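PDB 5FX8: putative adhesin from Komagataella phaffii, which may act as an adhesion protein of the cell surface, taking part in cell-cell interaction through salt bridges and hydrogen bonds with other proteins. Local coordinates for residues Ser22-Val27 against Arg305-Asp310; Ser68-Thr73 against Leu79-Asp84; Val195-Gly200 against Leu249-Glu254; Phe206-Pro211 against Val260-Phe265. One frame throughout, in Å; residues are numbered along the deposited sequence.

Interaction 1 of 4, residues Ser22-Val27 against Arg305-Asp310; sequences SDWFVV and RASRTD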
loop_
_atom_site.group_PDB
_atom_site.type_symbol
_atom_site.label_atom_id
_atom_site.label_comp_id
_atom_site.label_asym_id
_atom_site.label_seq_id
_atom_site.Cartn_x
_atom_site.Cartn_y
_atom_site.Cartn_z
ATOM N N SER C 22 52.064 1.609 19.156
ATOM C CA SER C 22 51.793 0.819 20.344
ATOM C C SER C 22 52.580 -0.483 20.387
ATOM O O SER C 22 52.431 -1.245 21.345
ATOM C CB SER C 22 50.294 0.513 20.431
ATOM O OG SER C 22 49.896 -0.409 19.432
ATOM N N ASP C 23 53.419 -0.735 19.393
ATOM C CA ASP C 23 54.064 -2.018 19.214
ATOM C C ASP C 23 55.233 -2.220 20.170
ATOM O O ASP C 23 55.836 -1.269 20.674
ATOM C CB ASP C 23 54.551 -2.151 17.785
ATOM C CG ASP C 23 53.433 -2.400 16.830
ATOM O OD1 ASP C 23 52.304 -2.677 17.301
ATOM O OD2 ASP C 23 53.689 -2.351 15.614
ATOM N N TRP C 24 55.528 -3.492 20.428
ATOM C CA TRP C 24 56.818 -3.897 20.959
ATOM C C TRP C 24 57.833 -3.876 19.825
ATOM O O TRP C 24 57.606 -4.479 18.771
ATOM C CB TRP C 24 56.765 -5.303 21.555
ATOM C CG TRP C 24 55.976 -5.475 22.793
ATOM C CD1 TRP C 24 54.733 -6.016 22.900
ATOM C CD2 TRP C 24 56.388 -5.158 24.127
ATOM N NE1 TRP C 24 54.327 -6.026 24.210
ATOM C CE2 TRP C 24 55.330 -5.510 24.984
ATOM C CE3 TRP C 24 57.536 -4.586 24.677
ATOM C CZ2 TRP C 24 55.393 -5.313 26.353
ATOM C CZ3 TRP C 24 57.593 -4.386 26.032
ATOM C CH2 TRP C 24 56.536 -4.746 26.854
ATOM N N PHE C 25 58.952 -3.185 20.053
ATOM C CA PHE C 25 60.057 -3.088 19.113
ATOM C C PHE C 25 61.192 -3.992 19.563
ATOM O O PHE C 25 61.773 -3.781 20.629
ATOM C CB PHE C 25 60.552 -1.655 19.015
ATOM C CG PHE C 25 59.568 -0.727 18.404
ATOM C CD1 PHE C 25 58.545 -0.184 19.157
ATOM C CD2 PHE C 25 59.664 -0.391 17.061
ATOM C CE1 PHE C 25 57.638 0.677 18.577
ATOM C CE2 PHE C 25 58.754 0.476 16.488
ATOM C CZ PHE C 25 57.743 1.011 17.246
ATOM N N VAL C 26 61.501 -4.991 18.746
ATOM C CA VAL C 26 62.624 -5.890 18.976
ATOM C C VAL C 26 63.905 -5.130 18.650
ATOM O O VAL C 26 64.203 -4.890 17.479
ATOM C CB VAL C 26 62.486 -7.138 18.104
ATOM C CG1 VAL C 26 63.613 -8.097 18.332
ATOM C CG2 VAL C 26 61.185 -7.784 18.390
ATOM N N VAL C 27 64.658 -4.736 19.670
ATOM C CA VAL C 27 65.943 -4.062 19.482
ATOM C C VAL C 27 67.048 -5.105 19.597
ATOM O O VAL C 27 67.344 -5.567 20.697
ATOM C CB VAL C 27 66.149 -2.944 20.506
ATOM C CG1 VAL C 27 67.472 -2.295 20.283
ATOM C CG2 VAL C 27 65.080 -1.931 20.379
ATOM N N ARG C 305 53.415 -8.317 29.128
ATOM C CA ARG C 305 53.411 -7.300 30.156
ATOM C C ARG C 305 54.761 -6.635 30.364
ATOM O O ARG C 305 54.804 -5.535 30.911
ATOM C CB ARG C 305 52.907 -7.896 31.471
ATOM C CG ARG C 305 51.469 -8.330 31.384
ATOM C CD ARG C 305 50.973 -8.928 32.664
ATOM N NE ARG C 305 50.078 -8.031 33.376
ATOM C CZ ARG C 305 49.374 -8.392 34.435
ATOM N NH1 ARG C 305 49.468 -9.629 34.888
ATOM N NH2 ARG C 305 48.581 -7.526 35.036
ATOM N N ALA C 306 55.855 -7.242 29.928
ATOM C CA ALA C 306 57.164 -6.698 30.238
ATOM C C ALA C 306 58.086 -6.825 29.037
ATOM O O ALA C 306 57.833 -7.590 28.115
ATOM C CB ALA C 306 57.770 -7.405 31.451
ATOM N N SER C 307 59.165 -6.051 29.064
ATOM C CA SER C 307 60.239 -6.224 28.096
ATOM C C SER C 307 60.856 -7.605 28.242
ATOM O O SER C 307 61.085 -8.085 29.349
ATOM C CB SER C 307 61.310 -5.160 28.301
ATOM O OG SER C 307 60.808 -3.854 28.090
ATOM N N ARG C 308 61.144 -8.239 27.121
ATOM C CA ARG C 308 61.560 -9.624 27.120
ATOM C C ARG C 308 62.839 -9.781 26.318
ATOM O O ARG C 308 63.208 -8.915 25.526
ATOM C CB ARG C 308 60.447 -10.520 26.566
ATOM C CG ARG C 308 59.263 -10.615 27.507
ATOM C CD ARG C 308 57.943 -10.664 26.787
ATOM N NE ARG C 308 57.637 -9.465 26.006
ATOM C CZ ARG C 308 57.579 -9.438 24.681
ATOM N NH1 ARG C 308 57.792 -10.543 23.986
ATOM N NH2 ARG C 308 57.306 -8.310 24.054
ATOM N N THR C 309 63.520 -10.903 26.541
ATOM C CA THR C 309 64.754 -11.196 25.838
ATOM C C THR C 309 64.836 -12.698 25.593
ATOM O O THR C 309 63.860 -13.418 25.779
ATOM C CB THR C 309 65.952 -10.659 26.626
ATOM O OG1 THR C 309 67.117 -10.854 25.837
ATOM C CG2 THR C 309 66.116 -11.395 27.919
ATOM N N ASP C 310 65.995 -13.173 25.143
ATOM C CA ASP C 310 66.272 -14.606 25.026
ATOM C C ASP C 310 67.709 -14.853 25.457
ATOM O O ASP C 310 68.647 -14.442 24.771
ATOM C CB ASP C 310 66.037 -15.127 23.609
ATOM C CG ASP C 310 66.301 -16.647 23.480
ATOM O OD1 ASP C 310 66.583 -17.325 24.503
ATOM O OD2 ASP C 310 66.190 -17.188 22.352
#
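Trp24 presents one face of its indole to the tip of Arg308, and the end of its benzene ring lies beside the backbone just before that residue. Start at CB, which sits 3.9 Å from Arg308 NH2. Because CG is anti to the carbonyl carbon (chi1 -69°), the ring swings out toward 305-310. CG and CD2 then pass beneath the same nitrogen, CD2 at 3.3 Å from Arg308 NH2. The guanidinium stands nearly upright on the indole, the two planes 79° apart, and CZ of Arg308 is 4.5 Å from the centroid of the Trp24 five-membered ring: a cation-pi contact over the face. Segment 305-310 belongs to the link by which the chain, having left strand 294-304 of the second cohesin-like domain, comes back to strand 312-319 in the sheet of the first. Further along the indole, CZ3 lies 3.9 Å from Ser307 OG, a hydroxyl bonded to Val57 N and Thr111 O, and CH2 reaches to 3.4 Å from Ala306 O. That carbonyl also accepts Arg308 NE at 2.8 Å, within the guanidinium plane, which fixes the rotation of the group, while NH2 makes a salt bridge to Glu12.

Interaction 2 of 4, residues Ser68-Thr73 against Leu79-Asp84; sequences SEFFTT and LSTAFD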
loop_
_atom_site.group_PDB
_atom_site.type_symbol
_atom_site.label_atom_id
_atom_site.label_comp_id
_atom_site.label_asym_id
_atom_site.label_seq_id
_atom_site.Cartn_x
_atom_site.Cartn_y
_atom_site.Cartn_z
ATOM N N SER C 68 70.355 -9.144 32.917
ATOM C CA SER C 68 70.322 -10.558 32.631
ATOM C C SER C 68 71.720 -11.013 32.269
ATOM O O SER C 68 72.585 -10.211 31.931
ATOM C CB SER C 68 69.349 -10.871 31.500
ATOM O OG SER C 68 69.236 -12.265 31.304
ATOM N N GLU C 69 71.924 -12.312 32.366
ATOM C CA GLU C 69 73.085 -13.025 31.868
ATOM C C GLU C 69 72.742 -13.659 30.525
ATOM O O GLU C 69 71.610 -14.084 30.312
ATOM C CB GLU C 69 73.479 -14.102 32.875
ATOM C CG GLU C 69 74.679 -14.929 32.503
ATOM C CD GLU C 69 75.916 -14.303 32.983
ATOM O OE1 GLU C 69 75.822 -13.589 33.979
ATOM O OE2 GLU C 69 76.966 -14.524 32.381
ATOM N N PHE C 70 73.722 -13.752 29.623
ATOM C CA PHE C 70 73.491 -14.379 28.325
ATOM C C PHE C 70 74.472 -15.525 28.082
ATOM O O PHE C 70 75.641 -15.446 28.457
ATOM C CB PHE C 70 73.553 -13.334 27.219
ATOM C CG PHE C 70 72.435 -12.344 27.293
ATOM C CD1 PHE C 70 72.508 -11.255 28.140
ATOM C CD2 PHE C 70 71.287 -12.535 26.562
ATOM C CE1 PHE C 70 71.464 -10.370 28.239
ATOM C CE2 PHE C 70 70.237 -11.653 26.654
ATOM C CZ PHE C 70 70.322 -10.567 27.486
ATOM N N PHE C 71 73.981 -16.596 27.457
ATOM C CA PHE C 71 74.688 -17.860 27.325
ATOM C C PHE C 71 74.787 -18.251 25.860
ATOM O O PHE C 71 74.128 -17.674 24.999
ATOM C CB PHE C 71 73.989 -18.981 28.105
ATOM C CG PHE C 71 73.705 -18.639 29.517
ATOM C CD1 PHE C 71 72.609 -17.871 29.848
ATOM C CD2 PHE C 71 74.526 -19.071 30.521
ATOM C CE1 PHE C 71 72.347 -17.541 31.142
ATOM C CE2 PHE C 71 74.261 -18.737 31.824
ATOM C CZ PHE C 71 73.170 -17.973 32.131
ATOM N N THR C 72 75.647 -19.233 25.579
ATOM C CA THR C 72 75.628 -19.918 24.298
ATOM C C THR C 72 74.472 -20.900 24.272
ATOM O O THR C 72 73.858 -21.195 25.295
ATOM C CB THR C 72 76.920 -20.683 24.049
ATOM O OG1 THR C 72 77.073 -21.660 25.080
ATOM C CG2 THR C 72 78.119 -19.766 24.058
ATOM N N THR C 73 74.178 -21.422 23.081
ATOM C CA THR C 73 73.152 -22.452 22.971
ATOM C C THR C 73 73.504 -23.666 23.810
ATOM O O THR C 73 72.621 -24.426 24.201
ATOM C CB THR C 73 72.990 -22.860 21.525
ATOM O OG1 THR C 73 74.246 -23.349 21.064
ATOM C CG2 THR C 73 72.606 -21.674 20.675
ATOM N N LEU C 79 78.132 -13.048 28.733
ATOM C CA LEU C 79 78.108 -11.677 29.209
ATOM C C LEU C 79 76.835 -11.470 30.004
ATOM O O LEU C 79 75.916 -12.287 29.969
ATOM C CB LEU C 79 78.198 -10.687 28.049
ATOM C CG LEU C 79 77.170 -10.799 26.926
ATOM C CD1 LEU C 79 75.951 -10.023 27.257
ATOM C CD2 LEU C 79 77.782 -10.257 25.688
ATOM N N SER C 80 76.794 -10.355 30.706
ATOM C CA SER C 80 75.607 -9.907 31.396
ATOM C C SER C 80 75.375 -8.448 31.025
ATOM O O SER C 80 76.299 -7.755 30.604
ATOM C CB SER C 80 75.757 -10.076 32.890
ATOM O OG SER C 80 76.763 -9.226 33.345
ATOM N N THR C 81 74.134 -7.986 31.167
ATOM C CA THR C 81 73.727 -6.668 30.706
ATOM C C THR C 81 73.102 -5.892 31.853
ATOM O O THR C 81 72.516 -6.467 32.764
ATOM C CB THR C 81 72.691 -6.742 29.545
ATOM O OG1 THR C 81 71.603 -7.599 29.918
ATOM C CG2 THR C 81 73.293 -7.248 28.256
ATOM N N ALA C 82 73.205 -4.581 31.796
ATOM C CA ALA C 82 72.460 -3.747 32.718
ATOM C C ALA C 82 72.250 -2.412 32.021
ATOM O O ALA C 82 73.085 -2.011 31.218
ATOM C CB ALA C 82 73.198 -3.591 34.044
ATOM N N PHE C 83 71.122 -1.761 32.286
ATOM C CA PHE C 83 70.764 -0.491 31.663
ATOM C C PHE C 83 70.801 0.597 32.715
ATOM O O PHE C 83 70.293 0.416 33.821
ATOM C CB PHE C 83 69.370 -0.559 31.038
ATOM C CG PHE C 83 68.968 0.660 30.250
ATOM C CD1 PHE C 83 69.612 0.994 29.083
ATOM C CD2 PHE C 83 67.895 1.434 30.652
ATOM C CE1 PHE C 83 69.220 2.092 28.369
ATOM C CE2 PHE C 83 67.510 2.521 29.936
ATOM C CZ PHE C 83 68.170 2.851 28.800
ATOM N N ASP C 84 71.420 1.709 32.379
ATOM C CA ASP C 84 71.399 2.887 33.227
ATOM C C ASP C 84 70.194 3.727 32.819
ATOM O O ASP C 84 70.147 4.255 31.710
ATOM C CB ASP C 84 72.707 3.656 33.085
ATOM C CG ASP C 84 72.810 4.790 34.051
ATOM O OD1 ASP C 84 71.788 5.142 34.650
ATOM O OD2 ASP C 84 73.911 5.346 34.207
#
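Leu79 O takes the hydrogen of Phe70 N at 2.7 Å, one of two sound backbone bonds between the strands, and Glu69 CA adds a CA-H...O contact to the same oxygen. The pair belongs to the antiparallel beta hairpin of strands 68-72 and 77-84 in the first cohesin-like domain, and a second backbone bond joins Thr81 N to Ser68 O at 2.8 Å. Between these bonds Glu69 and Ser80 face each other as a non-hydrogen-bonded pair. The Glu69 chain bends at chi2 (89°) and folds back over the neighbouring strand, setting OE1 3.7 Å from Ser80 CB; OE2 makes a weak hydrogen bond to Ser95 OG. Phe70, Leu79 and Thr81 occupy the other face of the hairpin. There Leu79 crosses the Phe70 ring at a slant, CD1 to CD1 at 3.8 Å, and Phe314 of strand 312-319, which runs parallel to 68-72, packs on both residues. Thr81 meets the ring at CE1: its methyl CG2 lies 3.6 Å from Phe70 CE1, and its OG1, hydrogen-bonded to Ser66 O, sits in the ring plane at the edge, 3.2 Å from that same CE1.

Interaction 3 of 4, residues Val195-Gly200 against Leu249-Glu254; sequences VKYAVG and LSFAGE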
loop_
_atom_site.group_PDB
_atom_site.type_symbol
_atom_site.label_atom_id
_atom_site.label_comp_id
_atom_site.label_asym_id
_atom_site.label_seq_id
_atom_site.Cartn_x
_atom_site.Cartn_y
_atom_site.Cartn_z
ATOM N N VAL C 195 31.916 -5.567 28.760
ATOM C CA VAL C 195 31.968 -5.681 27.306
ATOM C C VAL C 195 31.182 -4.515 26.727
ATOM O O VAL C 195 30.064 -4.237 27.162
ATOM C CB VAL C 195 31.401 -7.032 26.833
ATOM C CG1 VAL C 195 31.675 -7.251 25.357
ATOM C CG2 VAL C 195 31.987 -8.167 27.629
ATOM N N LYS C 196 31.772 -3.809 25.779
ATOM C CA LYS C 196 31.182 -2.574 25.295
ATOM C C LYS C 196 31.594 -2.393 23.841
ATOM O O LYS C 196 32.464 -3.098 23.329
ATOM C CB LYS C 196 31.598 -1.378 26.164
ATOM C CG LYS C 196 33.079 -1.109 26.157
ATOM C CD LYS C 196 33.492 0.028 27.056
ATOM C CE LYS C 196 34.986 0.231 26.961
ATOM N NZ LYS C 196 35.495 1.296 27.852
ATOM N N TYR C 197 30.938 -1.464 23.160
ATOM C CA TYR C 197 31.306 -1.197 21.784
ATOM C C TYR C 197 31.070 0.272 21.497
ATOM O O TYR C 197 30.395 0.971 22.244
ATOM C CB TYR C 197 30.543 -2.093 20.799
ATOM C CG TYR C 197 29.122 -1.654 20.509
ATOM C CD1 TYR C 197 28.070 -2.040 21.330
ATOM C CD2 TYR C 197 28.837 -0.863 19.406
ATOM C CE1 TYR C 197 26.779 -1.637 21.073
ATOM C CE2 TYR C 197 27.563 -0.457 19.136
ATOM C CZ TYR C 197 26.521 -0.843 19.970
ATOM O OH TYR C 197 25.229 -0.430 19.685
ATOM N N ALA C 198 31.657 0.737 20.406
ATOM C CA ALA C 198 31.473 2.097 19.961
ATOM C C ALA C 198 31.599 2.112 18.455
ATOM O O ALA C 198 32.201 1.225 17.862
ATOM C CB ALA C 198 32.500 3.029 20.590
ATOM N N VAL C 199 31.026 3.133 17.837
ATOM C CA VAL C 199 31.132 3.336 16.401
ATOM C C VAL C 199 31.601 4.764 16.176
ATOM O O VAL C 199 30.905 5.710 16.551
ATOM C CB VAL C 199 29.798 3.087 15.678
ATOM C CG1 VAL C 199 29.998 3.141 14.196
ATOM C CG2 VAL C 199 29.202 1.757 16.062
ATOM N N GLY C 200 32.775 4.924 15.579
ATOM C CA GLY C 200 33.331 6.232 15.316
ATOM C C GLY C 200 33.528 6.447 13.830
ATOM O O GLY C 200 33.695 5.497 13.068
ATOM N N LEU C 249 30.116 -13.062 20.239
ATOM C CA LEU C 249 29.408 -11.817 20.020
ATOM C C LEU C 249 29.041 -11.710 18.554
ATOM O O LEU C 249 29.807 -12.146 17.702
ATOM C CB LEU C 249 30.284 -10.658 20.457
ATOM C CG LEU C 249 29.682 -9.277 20.485
ATOM C CD1 LEU C 249 28.435 -9.266 21.336
ATOM C CD2 LEU C 249 30.707 -8.363 21.055
ATOM N N SER C 250 27.870 -11.139 18.263
ATOM C CA SER C 250 27.405 -10.977 16.890
ATOM C C SER C 250 26.702 -9.641 16.689
ATOM O O SER C 250 26.037 -9.126 17.585
ATOM C CB SER C 250 26.435 -12.077 16.490
ATOM O OG SER C 250 27.041 -13.326 16.593
ATOM N N PHE C 251 26.802 -9.114 15.483
ATOM C CA PHE C 251 26.225 -7.820 15.167
ATOM C C PHE C 251 25.508 -7.873 13.828
ATOM O O PHE C 251 25.987 -8.479 12.872
ATOM C CB PHE C 251 27.286 -6.728 15.093
ATOM C CG PHE C 251 27.853 -6.299 16.413
ATOM C CD1 PHE C 251 27.204 -5.349 17.191
ATOM C CD2 PHE C 251 29.083 -6.781 16.843
ATOM C CE1 PHE C 251 27.753 -4.916 18.388
ATOM C CE2 PHE C 251 29.629 -6.356 18.035
ATOM C CZ PHE C 251 28.967 -5.423 18.804
ATOM N N ALA C 252 24.357 -7.236 13.760
ATOM C CA ALA C 252 23.645 -7.020 12.508
ATOM C C ALA C 252 23.356 -5.542 12.424
ATOM O O ALA C 252 22.822 -4.962 13.367
ATOM C CB ALA C 252 22.338 -7.803 12.438
ATOM N N GLY C 253 23.738 -4.923 11.333
ATOM C CA GLY C 253 23.526 -3.498 11.245
ATOM C C GLY C 253 24.293 -2.954 10.071
ATOM O O GLY C 253 24.976 -3.676 9.351
ATOM N N GLU C 254 24.154 -1.674 9.889
ATOM C CA GLU C 254 24.708 -1.010 8.734
ATOM C C GLU C 254 25.946 -0.276 9.210
ATOM O O GLU C 254 25.858 0.701 9.956
ATOM C CB GLU C 254 23.682 -0.070 8.108
ATOM C CG GLU C 254 22.353 -0.735 7.693
ATOM C CD GLU C 254 22.454 -1.521 6.383
ATOM O OE1 GLU C 254 22.387 -0.910 5.296
ATOM O OE2 GLU C 254 22.617 -2.748 6.429
#
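One face of the Tyr197 ring is covered by the edge of Phe251, whose CE1 sits 4.0 Å above the tyrosine plane and over its centre. This is a T-shaped (edge-to-face) pair, somewhat tilted: the planes make 67° and the centroids are 5.3 Å apart. The touching edge of the phenylalanine is its CE1-CZ side. CE1 comes to 4.1 Å from Tyr197 CG, and CZ reaches 4.2 Å from Tyr197 CB, close to where the ring joins the backbone. Tyr197 holds CG between its backbone N and carbonyl carbon (chi1 79°), and both residues start their side chains toward the opposing strand, so the rings fill a gap in which the nearest CA atoms, those of Tyr197 and Phe251, are still 10.7 Å apart. No hydrogen bond crosses between the two segments, and the contact is purely apolar. Leu261, Ile229 and Pro236 also pack on Tyr197, while Val263 and Ile179 pack on Phe251. Past the end of strand 246-252, Glu254 makes a salt bridge to Arg403 of the linoleate 11-lipoxygenase chain. Strand 189-200 lies in one five-stranded antiparallel sheet and strand 246-252 in the other, sheets that the Cys192-Cys242 disulfide also bridges; aromatic packing across this interface is part of the hydrophobic core of a beta sandwich, the fold of the second cohesin-like domain.

Interaction 4 of 4, residues Phe206-Pro211 against Val260-Phe265; sequences FGDFTP and VLRVSF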
loop_
_atom_site.group_PDB
_atom_site.type_symbol
_atom_site.label_atom_id
_atom_site.label_comp_id
_atom_site.label_asym_id
_atom_site.label_seq_id
_atom_site.Cartn_x
_atom_site.Cartn_y
_atom_site.Cartn_z
ATOM N N PHE C 206 46.667 8.922 12.671
ATOM C CA PHE C 206 47.108 7.554 12.875
ATOM C C PHE C 206 45.967 6.558 12.803
ATOM O O PHE C 206 46.130 5.413 13.235
ATOM C CB PHE C 206 47.822 7.424 14.209
ATOM C CG PHE C 206 49.258 7.815 14.161
ATOM C CD1 PHE C 206 50.181 6.983 13.572
ATOM C CD2 PHE C 206 49.685 9.003 14.714
ATOM C CE1 PHE C 206 51.494 7.319 13.529
ATOM C CE2 PHE C 206 51.011 9.350 14.673
ATOM C CZ PHE C 206 51.918 8.500 14.083
ATOM N N GLY C 207 44.821 6.966 12.268
ATOM C CA GLY C 207 43.723 6.042 12.074
ATOM C C GLY C 207 42.955 5.684 13.324
ATOM O O GLY C 207 42.164 4.749 13.291
ATOM N N ASP C 208 43.142 6.411 14.419
ATOM C CA ASP C 208 42.584 6.041 15.708
ATOM C C ASP C 208 41.504 7.029 16.135
ATOM O O ASP C 208 41.361 8.112 15.573
ATOM C CB ASP C 208 43.682 5.974 16.773
ATOM C CG ASP C 208 43.402 4.939 17.838
ATOM O OD1 ASP C 208 42.279 4.381 17.858
ATOM O OD2 ASP C 208 44.305 4.684 18.666
ATOM N N PHE C 209 40.727 6.624 17.134
ATOM C CA PHE C 209 39.680 7.454 17.700
ATOM C C PHE C 209 39.483 7.016 19.137
ATOM O O PHE C 209 39.791 5.881 19.503
ATOM C CB PHE C 209 38.371 7.362 16.899
ATOM C CG PHE C 209 37.685 6.025 16.982
ATOM C CD1 PHE C 209 38.132 4.952 16.240
ATOM C CD2 PHE C 209 36.588 5.849 17.792
ATOM C CE1 PHE C 209 37.508 3.737 16.314
ATOM C CE2 PHE C 209 35.972 4.636 17.870
ATOM C CZ PHE C 209 36.435 3.581 17.125
ATOM N N THR C 210 38.986 7.938 19.952
ATOM C CA THR C 210 38.730 7.692 21.372
ATOM C C THR C 210 37.256 7.895 21.663
ATOM O O THR C 210 36.799 9.044 21.772
ATOM C CB THR C 210 39.561 8.618 22.253
ATOM O OG1 THR C 210 40.942 8.402 21.998
ATOM C CG2 THR C 210 39.298 8.332 23.698
ATOM N N PRO C 211 36.480 6.833 21.824
ATOM C CA PRO C 211 35.050 6.997 22.111
ATOM C C PRO C 211 34.822 7.687 23.446
ATOM O O PRO C 211 35.564 7.485 24.406
ATOM C CB PRO C 211 34.532 5.559 22.138
ATOM C CG PRO C 211 35.562 4.768 21.434
ATOM C CD PRO C 211 36.858 5.422 21.685
ATOM N N VAL C 260 34.027 2.916 11.875
ATOM C CA VAL C 260 34.736 1.786 12.460
ATOM C C VAL C 260 33.977 1.348 13.700
ATOM O O VAL C 260 33.711 2.167 14.582
ATOM C CB VAL C 260 36.198 2.131 12.819
ATOM C CG1 VAL C 260 36.801 1.054 13.669
ATOM C CG2 VAL C 260 37.034 2.272 11.589
ATOM N N LEU C 261 33.607 0.069 13.749
ATOM C CA LEU C 261 33.065 -0.555 14.951
ATOM C C LEU C 261 34.197 -1.057 15.836
ATOM O O LEU C 261 35.041 -1.830 15.389
ATOM C CB LEU C 261 32.156 -1.733 14.594
ATOM C CG LEU C 261 31.690 -2.561 15.785
ATOM C CD1 LEU C 261 30.825 -1.721 16.617
ATOM C CD2 LEU C 261 30.912 -3.724 15.315
ATOM N N ARG C 262 34.190 -0.659 17.098
ATOM C CA ARG C 262 35.231 -1.056 18.034
ATOM C C ARG C 262 34.599 -1.787 19.202
ATOM O O ARG C 262 33.803 -1.208 19.939
ATOM C CB ARG C 262 36.024 0.159 18.518
ATOM C CG ARG C 262 36.942 -0.115 19.698
ATOM C CD ARG C 262 37.971 0.969 19.854
ATOM N NE ARG C 262 38.960 0.872 18.793
ATOM C CZ ARG C 262 39.892 1.782 18.573
ATOM N NH1 ARG C 262 39.950 2.855 19.347
ATOM N NH2 ARG C 262 40.759 1.621 17.584
ATOM N N VAL C 263 34.955 -3.046 19.384
ATOM C CA VAL C 263 34.475 -3.813 20.516
ATOM C C VAL C 263 35.576 -3.893 21.560
ATOM O O VAL C 263 36.724 -4.205 21.241
ATOM C CB VAL C 263 34.019 -5.212 20.083
ATOM C CG1 VAL C 263 33.467 -5.953 21.273
ATOM C CG2 VAL C 263 32.973 -5.093 19.033
ATOM N N SER C 264 35.232 -3.620 22.806
ATOM C CA SER C 264 36.185 -3.632 23.901
ATOM C C SER C 264 35.772 -4.692 24.906
ATOM O O SER C 264 34.632 -4.688 25.364
ATOM C CB SER C 264 36.245 -2.258 24.558
ATOM O OG SER C 264 37.008 -2.273 25.736
ATOM N N PHE C 265 36.682 -5.597 25.260
ATOM C CA PHE C 265 36.411 -6.517 26.359
ATOM C C PHE C 265 37.600 -6.615 27.304
ATOM O O PHE C 265 38.732 -6.843 26.881
ATOM C CB PHE C 265 35.994 -7.911 25.869
ATOM C CG PHE C 265 36.778 -8.418 24.722
ATOM C CD1 PHE C 265 36.514 -7.981 23.444
ATOM C CD2 PHE C 265 37.752 -9.376 24.915
ATOM C CE1 PHE C 265 37.229 -8.457 22.383
ATOM C CE2 PHE C 265 38.474 -9.876 23.856
ATOM C CZ PHE C 265 38.214 -9.417 22.588
#
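Arg262 and Phe209 come at each other from opposite directions and lie flat together, guanidinium on ring, with their planes only 15° apart. The stack is offset. Phe209 CE1 sits over the centre of the guanidinium, 3.8 Å from Arg262 CZ, whereas NH1 falls toward the rim of the phenylalanine, so the cation-pi contact is off-centre. Asp208 is turned quite differently: its carboxylate stands at 79° to the guanidinium and meets it at the edge. The result is an end-on salt bridge with two hydrogen bonds to one oxygen, Arg262 NH1 and NH2 each 3.2 Å from Asp208 OD1, which lies in the guanidinium plane. Phe209 N gives OD1 a third bond, 2.8 Å long and from above the carboxylate plane. The arginine chain leaves the strand extended and bends at chi3 (-72°), which turns the guanidinium flat against the ring. Its aliphatic start is used too, CB packing 3.7 Å from Phe209 CZ, and Val260 CG1 touches Phe209 CE1 at 3.8 Å. NH2 also bridges to Asp168 on neighbouring strand 162-170; the two acids probably offset the buried charge of Arg262, with Arg149 also close by. While Leu261 and Val263 turn inward to Phe251 of the facing sheet, Val260 and Arg262 point the other way: the contact fastens the long loop between strands 189-200 and 227-228 onto the outer face of a beta-sandwich sheet.

From the N terminus, residues 22-27 open interaction 1, which closes only at 305-310, so the other three contacts all nest inside its loop. Interaction 2 closes first, a local hairpin in the first domain; it touches interaction 1 where Thr309 OG1 lies 3.3 Å from Phe70 CE2. The chain then enters the second domain, in which interactions 3 and 4 cross: 195-200, 206-211, 249-254 and 260-265 alternate. Their neighbouring strands 189-200 and 260-268 pair directly, Ala198 O lying 2.8 Å from Arg262 N. Interaction 3 joins the two sheets and interaction 4 adds the outer loop, before 305-310 brings the chain back to the first domain. The centres of interactions 2 and 3 are about 47 Å apart.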